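Local coordinates for protein putative ABC transporter subunit, substrate-binding component (Rhodopseudomonas palustris, PDB 4EVQ) that binds 4-hydroxybenzoate as the solute-binding component of an ABC transporter and probably delivers such lignin-derived benzoates to the membrane transporter for uptake, at residues L22-G27 / I87-S92; G33-R38 / P285-A290; L73-I78 / V99-E104. All blocks are in the same frame, centred on the assembly; numbering follows the deposited sequence.

Interaction 1: L22-G27 / I87-S92. With PHB (p-hydroxybenzoic acid), chain H.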
loop_
_atom_site.group_PDB
_atom_site.type_symbol
_atom_site.label_atom_id
_atom_site.label_comp_id
_atom_site.label_asym_id
_atom_site.label_seq_id
_atom_site.Cartn_x
_atom_site.Cartn_y
_atom_site.Cartn_z
ATOM N N LEU A 22 11.967 -5.431 -6.596
ATOM C CA LEU A 22 12.011 -4.147 -7.272
ATOM C C LEU A 22 11.278 -3.153 -6.400
ATOM O O LEU A 22 10.047 -3.218 -6.277
ATOM C CB LEU A 22 11.334 -4.248 -8.645
ATOM C CG LEU A 22 11.353 -2.993 -9.518
ATOM C CD1 LEU A 22 12.780 -2.661 -9.961
ATOM C CD2 LEU A 22 10.417 -3.080 -10.743
ATOM N N LEU A 23 12.021 -2.275 -5.762
ATOM C CA LEU A 23 11.462 -1.379 -4.756
ATOM C C LEU A 23 12.225 -0.098 -4.770
ATOM O O LEU A 23 13.363 -0.070 -5.259
ATOM C CB LEU A 23 11.523 -2.005 -3.349
ATOM C CG LEU A 23 10.577 -3.188 -3.090
ATOM C CD1 LEU A 23 10.963 -3.847 -1.784
ATOM C CD2 LEU A 23 9.150 -2.671 -3.050
ATOM N N PRO A 24 11.638 0.968 -4.200
ATOM C CA PRO A 24 12.389 2.220 -4.061
ATOM C C PRO A 24 13.356 2.152 -2.898
ATOM O O PRO A 24 12.937 2.215 -1.750
ATOM C CB PRO A 24 11.307 3.261 -3.854
ATOM C CG PRO A 24 10.173 2.501 -3.214
ATOM C CD PRO A 24 10.228 1.116 -3.793
ATOM N N TYR A 25 14.652 2.047 -3.193
ATOM C CA TYR A 25 15.684 2.079 -2.149
ATOM C C TYR A 25 16.341 3.460 -2.094
ATOM O O TYR A 25 17.314 3.649 -1.385
ATOM C CB TYR A 25 16.725 0.988 -2.397
ATOM C CG TYR A 25 16.145 -0.406 -2.167
ATOM C CD1 TYR A 25 15.814 -0.822 -0.875
ATOM C CD2 TYR A 25 15.911 -1.312 -3.212
ATOM C CE1 TYR A 25 15.257 -2.068 -0.632
ATOM C CE2 TYR A 25 15.362 -2.575 -2.936
ATOM C CZ TYR A 25 15.048 -2.916 -1.637
ATOM O OH TYR A 25 14.510 -4.154 -1.376
ATOM N N SER A 26 15.889 4.365 -2.949
ATOM C CA SER A 26 16.320 5.748 -2.936
ATOM C C SER A 26 15.108 6.603 -3.234
ATOM O O SER A 26 14.075 6.120 -3.681
ATOM C CB SER A 26 17.417 6.003 -3.991
ATOM O OG SER A 26 16.910 5.791 -5.282
ATOM N N GLY A 27 15.263 7.900 -3.012
ATOM C CA GLY A 27 14.255 8.875 -3.334
ATOM C C GLY A 27 13.122 8.945 -2.333
ATOM O O GLY A 27 13.185 8.468 -1.175
ATOM N N ILE A 87 8.937 -9.542 -6.706
ATOM C CA ILE A 87 8.154 -8.785 -5.707
ATOM C C ILE A 87 8.428 -7.296 -5.909
ATOM O O ILE A 87 9.561 -6.831 -5.781
ATOM C CB ILE A 87 8.448 -9.237 -4.260
ATOM C CG1 ILE A 87 8.145 -10.726 -4.106
ATOM C CG2 ILE A 87 7.667 -8.367 -3.246
ATOM C CD1 ILE A 87 8.460 -11.269 -2.751
ATOM N N GLY A 88 7.392 -6.538 -6.240
ATOM C CA GLY A 88 7.521 -5.085 -6.358
ATOM C C GLY A 88 6.230 -4.529 -6.888
ATOM O O GLY A 88 5.324 -5.277 -7.298
ATOM N N THR A 89 6.006 -3.214 -6.800
ATOM C CA THR A 89 6.827 -2.218 -6.156
ATOM C C THR A 89 5.920 -1.241 -5.394
ATOM O O THR A 89 4.751 -1.580 -5.109
ATOM C CB THR A 89 7.694 -1.529 -7.188
ATOM O OG1 THR A 89 8.548 -0.548 -6.525
ATOM C CG2 THR A 89 6.880 -0.826 -8.257
ATOM N N VAL A 90 6.415 -0.059 -5.058
ATOM C CA VAL A 90 5.651 0.978 -4.358
ATOM C C VAL A 90 4.864 1.906 -5.225
ATOM O O VAL A 90 3.669 2.073 -5.015
ATOM C CB VAL A 90 6.605 1.793 -3.441
ATOM C CG1 VAL A 90 5.929 3.033 -2.857
ATOM C CG2 VAL A 90 7.127 0.901 -2.299
ATOM N N HIS A 91 5.507 2.516 -6.203
ATOM C CA HIS A 91 4.907 3.565 -7.048
ATOM C C HIS A 91 4.063 2.940 -8.163
ATOM O O HIS A 91 4.540 2.065 -8.877
ATOM C CB HIS A 91 6.071 4.400 -7.605
ATOM C CG HIS A 91 5.683 5.587 -8.437
ATOM N ND1 HIS A 91 5.165 5.482 -9.711
ATOM C CD2 HIS A 91 5.878 6.909 -8.227
ATOM C CE1 HIS A 91 5.019 6.689 -10.229
ATOM N NE2 HIS A 91 5.423 7.576 -9.341
ATOM N N SER A 92 2.820 3.363 -8.270
ATOM C CA SER A 92 1.889 2.762 -9.211
ATOM C C SER A 92 2.307 2.854 -10.650
ATOM O O SER A 92 2.002 1.964 -11.425
ATOM C CB SER A 92 0.507 3.399 -9.090
ATOM O OG SER A 92 -0.247 2.884 -8.021
HETATM C "C1'" PHB H . 1.317 4.139 -5.179
HETATM O "O1'" PHB H . 1.973 4.812 -6.007
HETATM O "O2'" PHB H . 0.512 3.191 -5.536
HETATM C C1 PHB H . 1.421 4.371 -3.723
HETATM C C2 PHB H . 2.575 4.962 -3.207
HETATM C C3 PHB H . 2.672 5.199 -1.846
HETATM C C4 PHB H . 1.639 4.873 -1.029
HETATM C C5 PHB H . 0.495 4.265 -1.514
HETATM C C6 PHB H . 0.408 4.037 -2.855
HETATM O O4 PHB H . 1.714 5.099 0.296
#

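Interaction 2: G33-R38 / P285-A290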
loop_
_atom_site.group_PDB
_atom_site.type_symbol
_atom_site.label_atom_id
_atom_site.label_comp_id
_atom_site.label_asym_id
_atom_site.label_seq_id
_atom_site.Cartn_x
_atom_site.Cartn_y
_atom_site.Cartn_z
ATOM N N GLY A 33 10.112 1.479 0.721
ATOM C CA GLY A 33 10.882 0.322 0.248
ATOM C C GLY A 33 11.594 -0.383 1.389
ATOM O O GLY A 33 11.661 -1.622 1.443
ATOM N N GLU A 34 12.157 0.403 2.294
ATOM C CA GLU A 34 12.791 -0.129 3.489
ATOM C C GLU A 34 11.797 -0.927 4.357
ATOM O O GLU A 34 12.094 -2.042 4.799
ATOM C CB GLU A 34 13.404 0.985 4.331
ATOM C CG GLU A 34 14.024 0.540 5.676
ATOM C CD GLU A 34 14.542 1.722 6.458
ATOM O OE1 GLU A 34 13.746 2.563 6.925
ATOM O OE2 GLU A 34 15.768 1.816 6.593
ATOM N N ALA A 35 10.624 -0.354 4.637
ATOM C CA ALA A 35 9.638 -1.050 5.469
ATOM C C ALA A 35 9.166 -2.377 4.852
ATOM O O ALA A 35 9.022 -3.366 5.558
ATOM C CB ALA A 35 8.453 -0.127 5.718
ATOM N N ILE A 36 8.910 -2.366 3.560
ATOM C CA ILE A 36 8.467 -3.591 2.867
ATOM C C ILE A 36 9.555 -4.644 2.935
ATOM O O ILE A 36 9.276 -5.827 3.187
ATOM C CB ILE A 36 8.087 -3.267 1.402
ATOM C CG1 ILE A 36 6.806 -2.393 1.381
ATOM C CG2 ILE A 36 7.889 -4.547 0.598
ATOM C CD1 ILE A 36 6.576 -1.751 0.045
ATOM N N THR A 37 10.790 -4.234 2.663
ATOM C CA THR A 37 11.899 -5.177 2.703
ATOM C C THR A 37 12.089 -5.766 4.115
ATOM O O THR A 37 12.303 -6.995 4.282
ATOM C CB THR A 37 13.183 -4.484 2.236
ATOM O OG1 THR A 37 13.000 -3.992 0.901
ATOM C CG2 THR A 37 14.374 -5.439 2.216
ATOM N N ARG A 38 11.938 -4.909 5.124
ATOM C CA ARG A 38 12.021 -5.367 6.514
ATOM C C ARG A 38 10.940 -6.370 6.856
ATOM O O ARG A 38 11.206 -7.407 7.487
ATOM C CB ARG A 38 11.970 -4.193 7.500
ATOM C CG ARG A 38 13.251 -3.343 7.578
ATOM C CD ARG A 38 12.994 -2.128 8.433
ATOM N NE ARG A 38 14.233 -1.445 8.733
ATOM C CZ ARG A 38 14.329 -0.388 9.530
ATOM N NH1 ARG A 38 13.235 0.202 10.013
ATOM N NH2 ARG A 38 15.551 0.106 9.817
ATOM N N PRO A 285 7.861 0.802 15.527
ATOM C CA PRO A 285 6.718 -0.037 15.169
ATOM C C PRO A 285 6.683 -0.294 13.667
ATOM O O PRO A 285 7.098 0.556 12.857
ATOM C CB PRO A 285 5.520 0.792 15.583
ATOM C CG PRO A 285 6.036 1.852 16.453
ATOM C CD PRO A 285 7.457 2.082 16.141
ATOM N N PRO A 286 6.145 -1.469 13.282
ATOM C CA PRO A 286 5.861 -1.647 11.864
ATOM C C PRO A 286 4.677 -0.821 11.427
ATOM O O PRO A 286 3.759 -0.606 12.211
ATOM C CB PRO A 286 5.536 -3.121 11.751
ATOM C CG PRO A 286 4.994 -3.489 13.118
ATOM C CD PRO A 286 5.685 -2.585 14.104
ATOM N N ASP A 287 4.701 -0.339 10.202
ATOM C CA ASP A 287 3.541 0.313 9.599
ATOM C C ASP A 287 2.945 -0.574 8.527
ATOM O O ASP A 287 3.341 -1.748 8.353
ATOM C CB ASP A 287 3.894 1.713 9.101
ATOM C CG ASP A 287 4.923 1.708 8.029
ATOM O OD1 ASP A 287 5.224 0.669 7.446
ATOM O OD2 ASP A 287 5.501 2.791 7.744
ATOM N N VAL A 288 1.977 -0.036 7.803
ATOM C CA VAL A 288 1.236 -0.843 6.815
ATOM C C VAL A 288 2.158 -1.410 5.766
ATOM O O VAL A 288 1.894 -2.503 5.248
ATOM C CB VAL A 288 0.076 -0.013 6.183
ATOM C CG1 VAL A 288 0.587 1.117 5.297
ATOM C CG2 VAL A 288 -0.921 -0.927 5.447
ATOM N N PHE A 289 3.221 -0.695 5.395
ATOM C CA PHE A 289 4.131 -1.159 4.367
ATOM C C PHE A 289 4.870 -2.373 4.844
ATOM O O PHE A 289 5.031 -3.371 4.087
ATOM C CB PHE A 289 5.053 0.005 3.971
ATOM C CG PHE A 289 4.287 1.258 3.650
ATOM C CD1 PHE A 289 3.534 1.350 2.509
ATOM C CD2 PHE A 289 4.342 2.355 4.489
ATOM C CE1 PHE A 289 2.773 2.477 2.230
ATOM C CE2 PHE A 289 3.643 3.493 4.224
ATOM C CZ PHE A 289 2.849 3.561 3.112
ATOM N N ALA A 290 5.321 -2.365 6.096
ATOM C CA ALA A 290 5.933 -3.558 6.677
ATOM C C ALA A 290 4.980 -4.738 6.728
ATOM O O ALA A 290 5.389 -5.872 6.429
ATOM C CB ALA A 290 6.458 -3.255 8.048
#

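Interaction 3: L73-I78 / V99-E104. With SO4 (sulfate ion), chain C.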
loop_
_atom_site.group_PDB
_atom_site.type_symbol
_atom_site.label_atom_id
_atom_site.label_comp_id
_atom_site.label_asym_id
_atom_site.label_seq_id
_atom_site.Cartn_x
_atom_site.Cartn_y
_atom_site.Cartn_z
ATOM N N LEU A 73 14.475 -2.240 -15.796
ATOM C CA LEU A 73 14.780 -2.871 -14.507
ATOM C C LEU A 73 14.035 -4.176 -14.316
ATOM O O LEU A 73 14.610 -5.163 -13.841
ATOM C CB LEU A 73 14.548 -1.897 -13.358
ATOM C CG LEU A 73 15.475 -0.679 -13.408
ATOM C CD1 LEU A 73 15.103 0.244 -12.291
ATOM C CD2 LEU A 73 16.961 -1.086 -13.317
ATOM N N THR A 74 12.778 -4.221 -14.743
ATOM C CA THR A 74 12.014 -5.461 -14.682
ATOM C C THR A 74 12.623 -6.530 -15.587
ATOM O O THR A 74 12.772 -7.679 -15.186
ATOM C CB THR A 74 10.560 -5.213 -15.084
ATOM O OG1 THR A 74 9.992 -4.236 -14.215
ATOM C CG2 THR A 74 9.734 -6.472 -14.945
ATOM N N THR A 75 13.040 -6.128 -16.784
ATOM C CA THR A 75 13.704 -7.057 -17.689
ATOM C C THR A 75 15.011 -7.568 -17.085
ATOM O O THR A 75 15.276 -8.780 -17.179
ATOM C CB THR A 75 13.920 -6.387 -19.035
ATOM O OG1 THR A 75 12.630 -6.063 -19.586
ATOM C CG2 THR A 75 14.658 -7.319 -19.999
ATOM N N LYS A 76 15.817 -6.686 -16.478
ATOM C CA LYS A 76 17.051 -7.132 -15.779
ATOM C C LYS A 76 16.724 -8.230 -14.749
ATOM O O LYS A 76 17.387 -9.260 -14.683
ATOM C CB LYS A 76 17.781 -5.967 -15.069
ATOM C CG LYS A 76 18.881 -6.377 -14.016
ATOM C CD LYS A 76 19.469 -5.140 -13.229
ATOM C CE LYS A 76 20.500 -5.562 -12.208
ATOM N NZ LYS A 76 21.754 -6.204 -12.793
ATOM N N LEU A 77 15.687 -8.037 -13.962
ATOM C CA LEU A 77 15.374 -8.974 -12.903
ATOM C C LEU A 77 14.894 -10.307 -13.460
ATOM O O LEU A 77 15.299 -11.352 -12.962
ATOM C CB LEU A 77 14.276 -8.442 -11.978
ATOM C CG LEU A 77 14.791 -7.611 -10.850
ATOM C CD1 LEU A 77 13.612 -7.082 -10.062
ATOM C CD2 LEU A 77 15.717 -8.398 -9.950
ATOM N N ILE A 78 14.023 -10.273 -14.473
ATOM C CA ILE A 78 13.466 -11.504 -15.006
ATOM C C ILE A 78 14.480 -12.229 -15.876
ATOM O O ILE A 78 14.633 -13.443 -15.752
ATOM C CB ILE A 78 12.148 -11.226 -15.799
ATOM C CG1 ILE A 78 11.058 -10.665 -14.875
ATOM C CG2 ILE A 78 11.653 -12.500 -16.548
ATOM C CD1 ILE A 78 9.800 -10.212 -15.635
ATOM N N VAL A 99 4.211 -4.980 -14.105
ATOM C CA VAL A 99 3.207 -6.021 -14.267
ATOM C C VAL A 99 2.916 -6.279 -15.734
ATOM O O VAL A 99 2.674 -7.427 -16.102
ATOM C CB VAL A 99 1.917 -5.633 -13.518
ATOM C CG1 VAL A 99 0.757 -6.554 -13.910
ATOM C CG2 VAL A 99 2.150 -5.677 -12.052
ATOM N N LYS A 100 3.017 -5.274 -16.596
ATOM C CA LYS A 100 2.765 -5.482 -18.008
ATOM C C LYS A 100 3.723 -6.537 -18.547
ATOM O O LYS A 100 3.345 -7.383 -19.369
ATOM C CB LYS A 100 2.904 -4.173 -18.791
ATOM C CG LYS A 100 2.639 -4.297 -20.251
ATOM C CD LYS A 100 2.620 -2.908 -20.935
ATOM C CE LYS A 100 2.307 -3.056 -22.448
ATOM N NZ LYS A 100 2.177 -1.723 -23.092
ATOM N N ILE A 101 4.986 -6.499 -18.163
ATOM C CA ILE A 101 5.961 -7.522 -18.554
ATOM C C ILE A 101 5.756 -8.815 -17.810
ATOM O O ILE A 101 5.770 -9.893 -18.393
ATOM C CB ILE A 101 7.376 -6.979 -18.225
ATOM C CG1 ILE A 101 7.673 -5.754 -19.079
ATOM C CG2 ILE A 101 8.439 -8.048 -18.416
ATOM C CD1 ILE A 101 8.811 -4.958 -18.616
ATOM N N ALA A 102 5.607 -8.758 -16.503
ATOM C CA ALA A 102 5.517 -9.954 -15.715
ATOM C C ALA A 102 4.324 -10.805 -16.100
ATOM O O ALA A 102 4.444 -12.037 -16.108
ATOM C CB ALA A 102 5.488 -9.609 -14.213
ATOM N N ARG A 103 3.193 -10.200 -16.444
ATOM C CA ARG A 103 2.010 -10.969 -16.792
ATOM C C ARG A 103 2.225 -11.775 -18.081
ATOM O O ARG A 103 1.624 -12.829 -18.244
ATOM C CB ARG A 103 0.799 -10.062 -16.883
ATOM C CG ARG A 103 0.806 -9.148 -18.015
ATOM C CD ARG A 103 -0.362 -8.163 -17.923
ATOM N NE ARG A 103 -1.665 -8.837 -17.814
ATOM C CZ ARG A 103 -2.351 -9.366 -18.835
ATOM N NH1 ARG A 103 -3.536 -9.919 -18.607
ATOM N NH2 ARG A 103 -1.877 -9.350 -20.080
ATOM N N GLU A 104 3.102 -11.326 -18.962
ATOM C CA GLU A 104 3.360 -12.064 -20.201
ATOM C C GLU A 104 4.383 -13.127 -19.937
ATOM O O GLU A 104 4.392 -14.137 -20.630
ATOM C CB GLU A 104 3.858 -11.115 -21.254
ATOM C CG GLU A 104 2.795 -10.102 -21.707
ATOM C CD GLU A 104 1.617 -10.674 -22.488
ATOM O OE1 GLU A 104 1.551 -11.904 -22.680
ATOM O OE2 GLU A 104 0.792 -9.869 -22.982
HETATM S S SO4 C . 24.333 -7.611 -9.964
HETATM O O1 SO4 C . 24.940 -6.819 -8.874
HETATM O O2 SO4 C . 25.279 -8.235 -10.898
HETATM O O3 SO4 C . 23.305 -8.568 -9.543
HETATM O O4 SO4 C . 23.652 -6.563 -10.700
#

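Interaction 1: L22-G27 / I87-S92
Leu22 and Ile87 join two neighbouring parallel strands, 17-23 and 85-88, in the central sheet of one lobe of this periplasmic binding protein, where the strand ends run out into the ligand cleft. The backbone N of Leu22 donates to Ile87 O at 2.9 Å, with an N-H...O angle of 153°. The Leu22 carbonyl turns to the next residue of the other strand, its O 3.1 Å from Gly88 CA in a CA-H...O contact, and CB of Thr89, which follows a cis peptide bond, lies close to the same oxygen. With OG1 anti to the backbone N (chi1 -178°), the Thr89 hydroxyl passes 3.5 Å from Leu23 CA and hydrogen-bonds to Asp63. Carbon packing is tight at Pro24, whose ring crosses the Val90 side chain at about a right angle: CD meets Val90 CG2 at 3.4 Å, closer than usual van der Waals contact. A glycine in place of Pro24 removes the ring, and would probably open a gap beside CG2 of Val90 and let the loop flex. Beyond Pro24 the chain peels away, and Tyr25 and Ser26, both partly exposed, make no contact with 87-92 and bond instead to Asp62. On the cleft side, CG1 of Val90 points to the ring of 4-hydroxybenzoate, 3.9 Å from its C2. Ser92 grips the carboxylate twice, its N donating to O1' at 2.8 Å and its OG to O2' at 2.6 Å.

Interaction 2: G33-R38 / P285-A290
Ala35 points its methyl at the start of helix 288-306, where CB meets both Phe289 CB (3.8 Å) and Asp287 OD1 (3.7 Å). Its carbonyl meets the same helix, with Ala35 O 3.3 Å from Ala290 CA in a CA-H...O contact. Beside it, Ile36 places CG1 3.4 Å from Phe289 O and against the Phe289 CB, the two side chains crossing at a slant. Ala35 and Ala290 permit this closeness: CA of Ile36 and CA of Ala290 are 4.6 Å apart.

The next shell fixes the first turn of helix 288-306. Asp287 is its N-cap, and OD1 accepts weak bonds from the backbone N of both Phe289 and Ala290, the former more bent; CG lies between the backbone N and the carbonyl carbon (chi1 63°), which brings OD1 to these amides. The ring of Phe289 turns from helix 30-46 to the bound 4-hydroxybenzoate, with Val288 CG1 over one face and Asp287 OD2 in plane at its edge. Further out, Ile36 also rests on Leu23 and Val90. The junction therefore depends on apolar fit and a CA-H...O contact rather than conventional hydrogen bonds, so the ligand-touching Phe289 is probably placed by close backbone packing and the Asp287 cap.

Interaction 3: L73-I78 / V99-E104
Helices 67-80 and 92-105 precede and follow strand 85-88 in the chain, in the alternating beta-alpha order of this Rossmann-like lobe, and pack side by side on the same face of its sheet. Their segments run at 32° to each other, with the axes 10.0 Å apart at closest approach. Ile101 fills the gap between them. Its side chain and that of Thr74 reach toward each other tip to tip: CD1 of Ile101 lies 3.9 Å from Thr74 CB, and CG2 of Ile101 is 4.0 Å from Thr74 CG2. The Thr74 methyl faces Ile101 because CG2 stands anti to the backbone N, while OG1 (chi1 -58°) hydrogen-bonds to Ala70 O in its own helix. Thr75 differs: OG1, hydrogen-bonded to Thr71 O, is its atom nearest Ile101 CD1, the side chains crossing at about a right angle. One turn further on, Ile78 extends CD1 obliquely to Ile101 CG2, 3.8 Å away, and its end also nears Ala102 CA. On the outer side of helix 67-80, Lys76 NZ donates to O4 of a sulfate, probably from the crystallisation liquor, at 2.8 Å and forms a salt bridge with Glu81. Across the helix pair the contact is made mainly by carbon atoms, with the threonine hydroxyls satisfied within their own helix, so its hold is probably that of dispersion and exclusion of water rather than directed polar bonds.

Overall arrangement
Interactions 1 and 2 are buried near the centre of the chain, whereas interaction 3 is only partly buried and lies farther out, its centre about 20 Å from that of the chain. Interaction 1 alone of the three is joined by a backbone hydrogen bond between its segments; the other two involve helices held by apolar packing: a helix against a capped helix start, close and backbone-rich, in interaction 2, two helices side by side, wider and side-chain-borne, in interaction 3. Leu22 links interaction 1 to 73-78, resting on Leu73, Thr74 and Leu77. Tyr25 OH joins 22-27 to 33-38 through a probable hydrogen bond with Thr37 OG1. Interactions 1 and 2 both supply ligand-pocket residues.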